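Local coordinates for putative sarcosine dimethylglycine methyltransferase (Galdieria sulphuraria, PDB 2O57), which probably transfers methyl groups from S-adenosylmethionine to sarcosine and dimethylglycine, at residues 238-250 with 268-280. Numbering follows the deposited sequence.
Sequences LVHHYSKVKAELI and MKRGLEHWIEGGR
Tyr242 and Trp275 form an offset stack, the flat phenol ring matching the flat five-membered ring of the indole with centroids 4.5 Å apart and planes at 23°. The two side chains run side by side and point the same way; Tyr242 CD2 also presses on Trp275 CB at 3.5 Å. His241 CD2 lies above the opposite face of the phenol, toward the rim. Replacing Tyr242 by an alanine would remove the ring and would probably leave a gap beside the indole, with Leu272 CD2 losing its aromatic neighbour.

Much of the remaining contact is knobs-into-holes packing. Leu272 sits among Tyr242, Val245, Lys246 and Leu249, its branched end filling the hole, with CD1 3.6 Å from Lys246 CA. Branched Ile276 sits among Val239, Tyr242, Ser243 and Lys246; with CG1 anti to the carbonyl carbon (chi1 -66°), its CD1 comes 3.6 Å from Ser243 N. Lys246 in turn enters between Lys269, Leu272, Glu273 and Ile276. Gly279 suits the close approach near Val239, since a CB there would clash with Val239 CG2.

Polar groups lie along one margin. Ser243 OG donates to Val239 O (2.7 Å) and accepts from a water that Arg280 NH2 holds at 2.9 Å, while Val239 CG1 covers one face of that guanidinium. Lys246 NZ stays 4.6 Å from Glu273 OE2, beyond a salt bridge.

Segments 238-250 and 268-280 run nearly antiparallel (156°), their axes approaching to 8.4 Å. Helix 27-40 packs on Val245 and Met268, Ile297 of the second subunit touches Arg280, and Leu238 and Trp275 meet strand 284-293 of the seven-stranded sheet, whose order 3-2-1-4-5-7-6 is that of Rossmann-like class I methyltransferases.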
ATOM      1  N   LEU A 238       8.683   4.686  -7.307  1.00 11.22           N
ATOM      2  CA  LEU A 238       9.225   6.002  -7.623  1.00 10.80           C
ATOM      3  C   LEU A 238      10.539   5.870  -8.414  1.00 11.36           C
ATOM      4  O   LEU A 238      10.676   6.466  -9.513  1.00  9.57           O
ATOM      5  CB  LEU A 238       9.463   6.798  -6.350  1.00 10.83           C
ATOM      6  CG  LEU A 238       9.855   8.266  -6.605  1.00 15.69           C
ATOM      7  CD1 LEU A 238       8.629   9.095  -6.648  1.00 17.79           C
ATOM      8  CD2 LEU A 238      10.775   8.744  -5.482  1.00 16.04           C
ATOM      9  N   VAL A 239      11.469   5.075  -7.874  1.00 10.77           N
ATOM     10  CA  VAL A 239      12.780   4.811  -8.517  1.00 11.46           C
ATOM     11  C   VAL A 239      12.626   4.138  -9.879  1.00 11.33           C
ATOM     12  O   VAL A 239      13.203   4.619 -10.875  1.00 11.45           O
ATOM     13  CB  VAL A 239      13.729   3.998  -7.592  1.00 11.00           C
ATOM     14  CG1 VAL A 239      14.992   3.502  -8.367  1.00 11.90           C
ATOM     15  CG2 VAL A 239      14.097   4.846  -6.406  1.00 12.04           C
ATOM     16  N   HIS A 240      11.821   3.072  -9.949  1.00 11.34           N
ATOM     17  CA  HIS A 240      11.687   2.350 -11.212  1.00 11.58           C
ATOM     18  C   HIS A 240      11.036   3.241 -12.258  1.00 11.72           C
ATOM     19  O   HIS A 240      11.468   3.247 -13.408  1.00 10.05           O
ATOM     20  CB  HIS A 240      10.812   1.122 -11.054  1.00 11.01           C
ATOM     21  CG  HIS A 240      11.414   0.073 -10.175  1.00 14.22           C
ATOM     22  ND1 HIS A 240      10.653  -0.749  -9.372  1.00 16.97           N
ATOM     23  CD2 HIS A 240      12.703  -0.286  -9.975  1.00 12.78           C
ATOM     24  CE1 HIS A 240      11.449  -1.577  -8.716  1.00 15.50           C
ATOM     25  NE2 HIS A 240      12.696  -1.309  -9.052  1.00 14.70           N
ATOM     26  N   HIS A 241       9.971   3.925 -11.858  1.00 10.42           N
ATOM     27  CA  HIS A 241       9.169   4.693 -12.810  1.00 10.63           C
ATOM     28  C   HIS A 241       9.983   5.824 -13.432  1.00 11.54           C
ATOM     29  O   HIS A 241      10.005   5.965 -14.650  1.00 11.20           O
ATOM     30  CB  HIS A 241       7.969   5.306 -12.122  1.00 10.49           C
ATOM     31  CG  HIS A 241       7.044   6.000 -13.066  1.00 10.37           C
ATOM     32  ND1 HIS A 241       6.324   5.324 -14.037  1.00  9.37           N
ATOM     33  CD2 HIS A 241       6.753   7.314 -13.211  1.00 10.61           C
ATOM     34  CE1 HIS A 241       5.589   6.197 -14.706  1.00 11.80           C
ATOM     35  NE2 HIS A 241       5.832   7.410 -14.221  1.00 11.05           N
ATOM     36  N   TYR A 242      10.647   6.615 -12.594  1.00 11.35           N
ATOM     37  CA  TYR A 242      11.433   7.715 -13.118  1.00 11.71           C
ATOM     38  C   TYR A 242      12.681   7.273 -13.884  1.00 11.25           C
ATOM     39  O   TYR A 242      13.011   7.906 -14.890  1.00  8.47           O
ATOM     40  CB  TYR A 242      11.701   8.748 -12.037  1.00 12.60           C
ATOM     41  CG  TYR A 242      10.427   9.484 -11.704  1.00 16.87           C
ATOM     42  CD1 TYR A 242       9.675  10.104 -12.723  1.00 17.72           C
ATOM     43  CD2 TYR A 242       9.942   9.530 -10.412  1.00 16.49           C
ATOM     44  CE1 TYR A 242       8.482  10.771 -12.438  1.00 20.95           C
ATOM     45  CE2 TYR A 242       8.729  10.210 -10.118  1.00 18.10           C
ATOM     46  CZ  TYR A 242       8.030  10.814 -11.115  1.00 18.34           C
ATOM     47  OH  TYR A 242       6.871  11.480 -10.815  1.00 20.53           O
ATOM     48  N   SER A 243      13.284   6.140 -13.476  1.00 10.52           N
ATOM     49  CA  SER A 243      14.365   5.515 -14.266  1.00 11.28           C
ATOM     50  C   SER A 243      13.870   5.084 -15.670  1.00 10.99           C
ATOM     51  O   SER A 243      14.542   5.339 -16.697  1.00  9.62           O
ATOM     52  CB  SER A 243      14.943   4.281 -13.514  1.00 12.25           C
ATOM     53  OG  SER A 243      15.526   4.697 -12.292  1.00 13.76           O
ATOM     54  N   LYS A 244      12.702   4.428 -15.730  1.00 10.22           N
ATOM     55  CA  LYS A 244      12.139   4.028 -17.028  1.00  9.81           C
ATOM     56  C   LYS A 244      11.740   5.240 -17.893  1.00 10.62           C
ATOM     57  O   LYS A 244      11.962   5.249 -19.116  1.00 10.56           O
ATOM     58  CB  LYS A 244      10.908   3.141 -16.825  1.00  9.95           C
ATOM     59  CG  LYS A 244      11.198   1.809 -16.073  1.00 11.96           C
ATOM     60  CD  LYS A 244      11.869   0.812 -16.946  1.00 12.94           C
ATOM     61  CE  LYS A 244      10.917   0.314 -18.005  1.00 14.36           C
ATOM     62  NZ  LYS A 244      11.548  -0.686 -18.880  1.00 15.14           N
ATOM     63  N   VAL A 245      11.151   6.255 -17.276  1.00  9.63           N
ATOM     64  CA  VAL A 245      10.812   7.459 -18.041  1.00  9.99           C
ATOM     65  C   VAL A 245      12.083   8.127 -18.601  1.00  9.41           C
ATOM     66  O   VAL A 245      12.105   8.567 -19.792  1.00 10.12           O
ATOM     67  CB  VAL A 245       9.981   8.452 -17.209  1.00 10.07           C
ATOM     68  CG1 VAL A 245       9.812   9.752 -18.008  1.00  8.91           C
ATOM     69  CG2 VAL A 245       8.590   7.856 -16.876  1.00 10.09           C
ATOM     70  N   LYS A 246      13.148   8.185 -17.796  1.00  9.58           N
ATOM     71  CA  LYS A 246      14.410   8.747 -18.281  1.00 10.12           C
ATOM     72  C   LYS A 246      14.975   7.962 -19.456  1.00 10.84           C
ATOM     73  O   LYS A 246      15.514   8.559 -20.400  1.00 10.72           O
ATOM     74  CB  LYS A 246      15.450   8.850 -17.156  1.00 11.27           C
ATOM     75  CG  LYS A 246      16.701   9.652 -17.564  1.00 11.99           C
ATOM     76  CD  LYS A 246      17.670   9.909 -16.366  1.00 12.32           C
ATOM     77  CE  LYS A 246      18.308   8.625 -15.979  1.00 17.50           C
ATOM     78  NZ  LYS A 246      19.437   8.328 -16.953  1.00 18.34           N
ATOM     79  N   ALA A 247      14.884   6.630 -19.385  1.00 10.85           N
ATOM     80  CA  ALA A 247      15.345   5.770 -20.476  1.00 10.55           C
ATOM     81  C   ALA A 247      14.541   6.065 -21.757  1.00  9.79           C
ATOM     82  O   ALA A 247      15.101   6.143 -22.837  1.00  8.94           O
ATOM     83  CB  ALA A 247      15.194   4.271 -20.068  1.00  9.87           C
ATOM     84  N   GLU A 248      13.223   6.185 -21.630  1.00 10.20           N
ATOM     85  CA  GLU A 248      12.370   6.524 -22.788  1.00 10.98           C
ATOM     86  C   GLU A 248      12.670   7.913 -23.370  1.00 10.50           C
ATOM     87  O   GLU A 248      12.676   8.093 -24.602  1.00 10.72           O
ATOM     88  CB  GLU A 248      10.871   6.418 -22.429  1.00 11.27           C
ATOM     89  CG  GLU A 248       9.978   6.478 -23.684  1.00 13.06           C
ATOM     90  CD  GLU A 248      10.066   5.210 -24.549  1.00 16.47           C
ATOM     91  OE1 GLU A 248      10.604   4.159 -24.104  1.00 17.02           O
ATOM     92  OE2 GLU A 248       9.629   5.273 -25.704  1.00 19.24           O
ATOM     93  N   LEU A 249      12.965   8.871 -22.507  1.00 10.49           N
ATOM     94  CA  LEU A 249      13.304  10.226 -22.964  1.00 10.75           C
ATOM     95  C   LEU A 249      14.615  10.168 -23.813  1.00 10.85           C
ATOM     96  O   LEU A 249      14.751  10.831 -24.856  1.00 11.03           O
ATOM     97  CB  LEU A 249      13.456  11.152 -21.754  1.00 10.06           C
ATOM     98  CG  LEU A 249      14.029  12.570 -21.974  1.00 12.76           C
ATOM     99  CD1 LEU A 249      13.086  13.334 -22.929  1.00 13.97           C
ATOM    100  CD2 LEU A 249      14.177  13.346 -20.680  1.00 11.80           C
ATOM    101  N   ILE A 250      15.575   9.379 -23.347  1.00 11.51           N
ATOM    102  CA  ILE A 250      16.853   9.219 -24.075  1.00 11.34           C
ATOM    103  C   ILE A 250      16.589   8.502 -25.404  1.00 11.32           C
ATOM    104  O   ILE A 250      17.075   8.928 -26.470  1.00 10.71           O
ATOM    105  CB  ILE A 250      17.908   8.503 -23.183  1.00 11.56           C
ATOM    106  CG1 ILE A 250      18.380   9.483 -22.098  1.00 11.71           C
ATOM    107  CG2 ILE A 250      19.086   7.971 -24.042  1.00 11.78           C
ATOM    108  CD1 ILE A 250      19.173   8.806 -20.923  1.00 13.45           C
HETATM  109  N   MSE A 268      14.693  18.277 -18.232  1.00 12.72           N
HETATM  110  CA  MSE A 268      13.814  17.152 -17.809  1.00 13.03           C
HETATM  111  C   MSE A 268      14.628  15.996 -17.215  1.00 11.62           C
HETATM  112  O   MSE A 268      14.287  15.480 -16.159  1.00 12.62           O
HETATM  113  CB  MSE A 268      12.957  16.636 -18.955  1.00 12.53           C
HETATM  114  CG  MSE A 268      11.854  15.650 -18.413  1.00 14.57           C
HETATM  115 SE   MSE A 268      10.626  15.116 -19.777  1.00 15.65          SE
HETATM  116  CE  MSE A 268       9.847  13.630 -18.806  1.00 16.20           C
ATOM    117  N   LYS A 269      15.655  15.558 -17.936  1.00  9.86           N
ATOM    118  CA  LYS A 269      16.566  14.492 -17.493  1.00 10.68           C
ATOM    119  C   LYS A 269      17.169  14.801 -16.105  1.00  9.82           C
ATOM    120  O   LYS A 269      17.210  13.923 -15.210  1.00  9.01           O
ATOM    121  CB  LYS A 269      17.643  14.306 -18.586  1.00  9.20           C
ATOM    122  CG  LYS A 269      18.622  13.153 -18.459  1.00 13.93           C
ATOM    123  CD  LYS A 269      19.633  13.128 -19.660  1.00 12.71           C
ATOM    124  CE  LYS A 269      18.919  13.262 -21.016  1.00 14.18           C
ATOM    125  NZ  LYS A 269      19.847  13.426 -22.217  1.00 19.79           N
ATOM    126  N   ARG A 270      17.617  16.039 -15.898  1.00 10.87           N
ATOM    127  CA  ARG A 270      18.123  16.414 -14.570  1.00 11.59           C
ATOM    128  C   ARG A 270      17.066  16.242 -13.490  1.00 11.23           C
ATOM    129  O   ARG A 270      17.368  15.686 -12.436  1.00 11.05           O
ATOM    130  CB  ARG A 270      18.689  17.827 -14.543  1.00 12.27           C
ATOM    131  CG  ARG A 270      20.028  17.918 -15.239  1.00 16.64           C
ATOM    132  CD  ARG A 270      20.619  19.285 -15.075  1.00 22.69           C
ATOM    133  NE  ARG A 270      19.977  20.261 -15.958  1.00 24.72           N
ATOM    134  CZ  ARG A 270      20.436  20.589 -17.161  1.00 26.85           C
ATOM    135  NH1 ARG A 270      21.551  20.014 -17.640  1.00 25.55           N
ATOM    136  NH2 ARG A 270      19.781  21.492 -17.884  1.00 24.82           N
ATOM    137  N   GLY A 271      15.848  16.742 -13.735  1.00 10.88           N
ATOM    138  CA  GLY A 271      14.731  16.559 -12.801  1.00 10.62           C
ATOM    139  C   GLY A 271      14.423  15.098 -12.517  1.00 10.42           C
ATOM    140  O   GLY A 271      14.207  14.699 -11.362  1.00 10.83           O
ATOM    141  N   LEU A 272      14.418  14.282 -13.563  1.00  9.25           N
ATOM    142  CA  LEU A 272      14.226  12.832 -13.396  1.00  9.37           C
ATOM    143  C   LEU A 272      15.301  12.251 -12.479  1.00 10.26           C
ATOM    144  O   LEU A 272      14.983  11.511 -11.540  1.00 10.98           O
ATOM    145  CB  LEU A 272      14.191  12.104 -14.743  1.00  7.22           C
ATOM    146  CG  LEU A 272      12.956  12.469 -15.633  1.00  6.71           C
ATOM    147  CD1 LEU A 272      13.128  11.907 -17.036  1.00  4.21           C
ATOM    148  CD2 LEU A 272      11.636  12.023 -14.999  1.00  7.34           C
ATOM    149  N   GLU A 273      16.551  12.607 -12.732  1.00 10.15           N
ATOM    150  CA  GLU A 273      17.664  12.122 -11.916  1.00 12.42           C
ATOM    151  C   GLU A 273      17.473  12.469 -10.428  1.00 11.91           C
ATOM    152  O   GLU A 273      17.840  11.682  -9.553  1.00 12.74           O
ATOM    153  CB  GLU A 273      18.985  12.699 -12.430  1.00 10.64           C
ATOM    154  CG  GLU A 273      19.462  12.035 -13.720  1.00 12.41           C
ATOM    155  CD  GLU A 273      20.521  12.857 -14.469  1.00 13.96           C
ATOM    156  OE1 GLU A 273      20.908  13.951 -13.992  1.00 14.84           O
ATOM    157  OE2 GLU A 273      20.947  12.422 -15.563  1.00 16.08           O
ATOM    158  N   HIS A 274      16.911  13.652 -10.155  1.00 12.18           N
ATOM    159  CA  HIS A 274      16.668  14.098  -8.770  1.00 12.70           C
ATOM    160  C   HIS A 274      15.638  13.210  -8.081  1.00 12.19           C
ATOM    161  O   HIS A 274      15.797  12.885  -6.905  1.00 12.14           O
ATOM    162  CB  HIS A 274      16.187  15.554  -8.710  1.00 13.42           C
ATOM    163  CG  HIS A 274      17.269  16.563  -8.921  1.00 15.53           C
ATOM    164  ND1 HIS A 274      18.533  16.428  -8.378  1.00 18.41           N
ATOM    165  CD2 HIS A 274      17.271  17.744  -9.591  1.00 18.56           C
ATOM    166  CE1 HIS A 274      19.276  17.460  -8.746  1.00 19.75           C
ATOM    167  NE2 HIS A 274      18.532  18.274  -9.476  1.00 17.29           N
ATOM    168  N   TRP A 275      14.569  12.838  -8.788  1.00 11.27           N
ATOM    169  CA  TRP A 275      13.582  11.939  -8.216  1.00 11.16           C
ATOM    170  C   TRP A 275      14.210  10.587  -7.926  1.00  9.85           C
ATOM    171  O   TRP A 275      13.987  10.028  -6.875  1.00  9.94           O
ATOM    172  CB  TRP A 275      12.375  11.729  -9.145  1.00 11.96           C
ATOM    173  CG  TRP A 275      11.397  12.873  -9.097  1.00 14.47           C
ATOM    174  CD1 TRP A 275      11.181  13.791 -10.074  1.00 18.19           C
ATOM    175  CD2 TRP A 275      10.496  13.198  -8.027  1.00 17.01           C
ATOM    176  NE1 TRP A 275      10.195  14.670  -9.690  1.00 18.10           N
ATOM    177  CE2 TRP A 275       9.772  14.348  -8.429  1.00 18.49           C
ATOM    178  CE3 TRP A 275      10.235  12.636  -6.765  1.00 16.76           C
ATOM    179  CZ2 TRP A 275       8.803  14.950  -7.620  1.00 14.53           C
ATOM    180  CZ3 TRP A 275       9.261  13.243  -5.941  1.00 13.94           C
ATOM    181  CH2 TRP A 275       8.553  14.380  -6.389  1.00 16.06           C
ATOM    182  N   ILE A 276      14.976  10.068  -8.882  1.00  9.82           N
ATOM    183  CA  ILE A 276      15.606   8.735  -8.748  1.00  9.36           C
ATOM    184  C   ILE A 276      16.567   8.753  -7.547  1.00  9.50           C
ATOM    185  O   ILE A 276      16.486   7.885  -6.656  1.00  9.19           O
ATOM    186  CB  ILE A 276      16.367   8.345 -10.061  1.00  9.47           C
ATOM    187  CG1 ILE A 276      15.385   8.150 -11.233  1.00  8.64           C
ATOM    188  CG2 ILE A 276      17.255   7.077  -9.851  1.00 10.94           C
ATOM    189  CD1 ILE A 276      16.062   8.246 -12.640  1.00  9.50           C
ATOM    190  N   GLU A 277      17.469   9.732  -7.535  1.00 10.32           N
ATOM    191  CA  GLU A 277      18.448   9.881  -6.458  1.00 11.63           C
ATOM    192  C   GLU A 277      17.764  10.009  -5.100  1.00 10.41           C
ATOM    193  O   GLU A 277      18.164   9.337  -4.184  1.00  9.54           O
ATOM    194  CB  GLU A 277      19.389  11.082  -6.711  1.00 11.75           C
ATOM    195  CG  GLU A 277      20.414  10.805  -7.799  1.00 15.81           C
ATOM    196  CD  GLU A 277      21.037  12.076  -8.457  1.00 18.41           C
ATOM    197  OE1 GLU A 277      20.819  13.223  -7.955  1.00 26.02           O
ATOM    198  OE2 GLU A 277      21.736  11.903  -9.502  1.00 25.23           O
ATOM    199  N   GLY A 278      16.725  10.849  -4.991  1.00  9.45           N
ATOM    200  CA  GLY A 278      15.977  11.028  -3.741  1.00  9.54           C
ATOM    201  C   GLY A 278      15.286   9.744  -3.262  1.00 10.00           C
ATOM    202  O   GLY A 278      15.240   9.468  -2.064  1.00  9.51           O
ATOM    203  N   GLY A 279      14.773   8.968  -4.212  1.00 10.00           N
ATOM    204  CA  GLY A 279      14.197   7.666  -3.951  1.00  9.87           C
ATOM    205  C   GLY A 279      15.214   6.719  -3.381  1.00 10.37           C
ATOM    206  O   GLY A 279      14.965   6.088  -2.345  1.00 11.18           O
ATOM    207  N   ARG A 280      16.358   6.592  -4.051  1.00 10.48           N
ATOM    208  CA  ARG A 280      17.418   5.702  -3.602  1.00 10.63           C
ATOM    209  C   ARG A 280      18.043   6.137  -2.306  1.00 10.92           C
ATOM    210  O   ARG A 280      18.599   5.293  -1.615  1.00 10.58           O
ATOM    211  CB  ARG A 280      18.524   5.580  -4.645  1.00 11.79           C
ATOM    212  CG  ARG A 280      18.055   4.925  -5.876  1.00 13.29           C
ATOM    213  CD  ARG A 280      19.247   4.459  -6.652  1.00 18.28           C
ATOM    214  NE  ARG A 280      18.805   3.301  -7.384  1.00 22.95           N
ATOM    215  CZ  ARG A 280      18.737   3.236  -8.702  1.00 23.92           C
ATOM    216  NH1 ARG A 280      18.283   2.124  -9.278  1.00 24.00           N
ATOM    217  NH2 ARG A 280      19.143   4.268  -9.435  1.00 26.66           N
TER
HETATM  218  O   HOH W   1      18.201   4.331 -12.141  1.00 43.60           O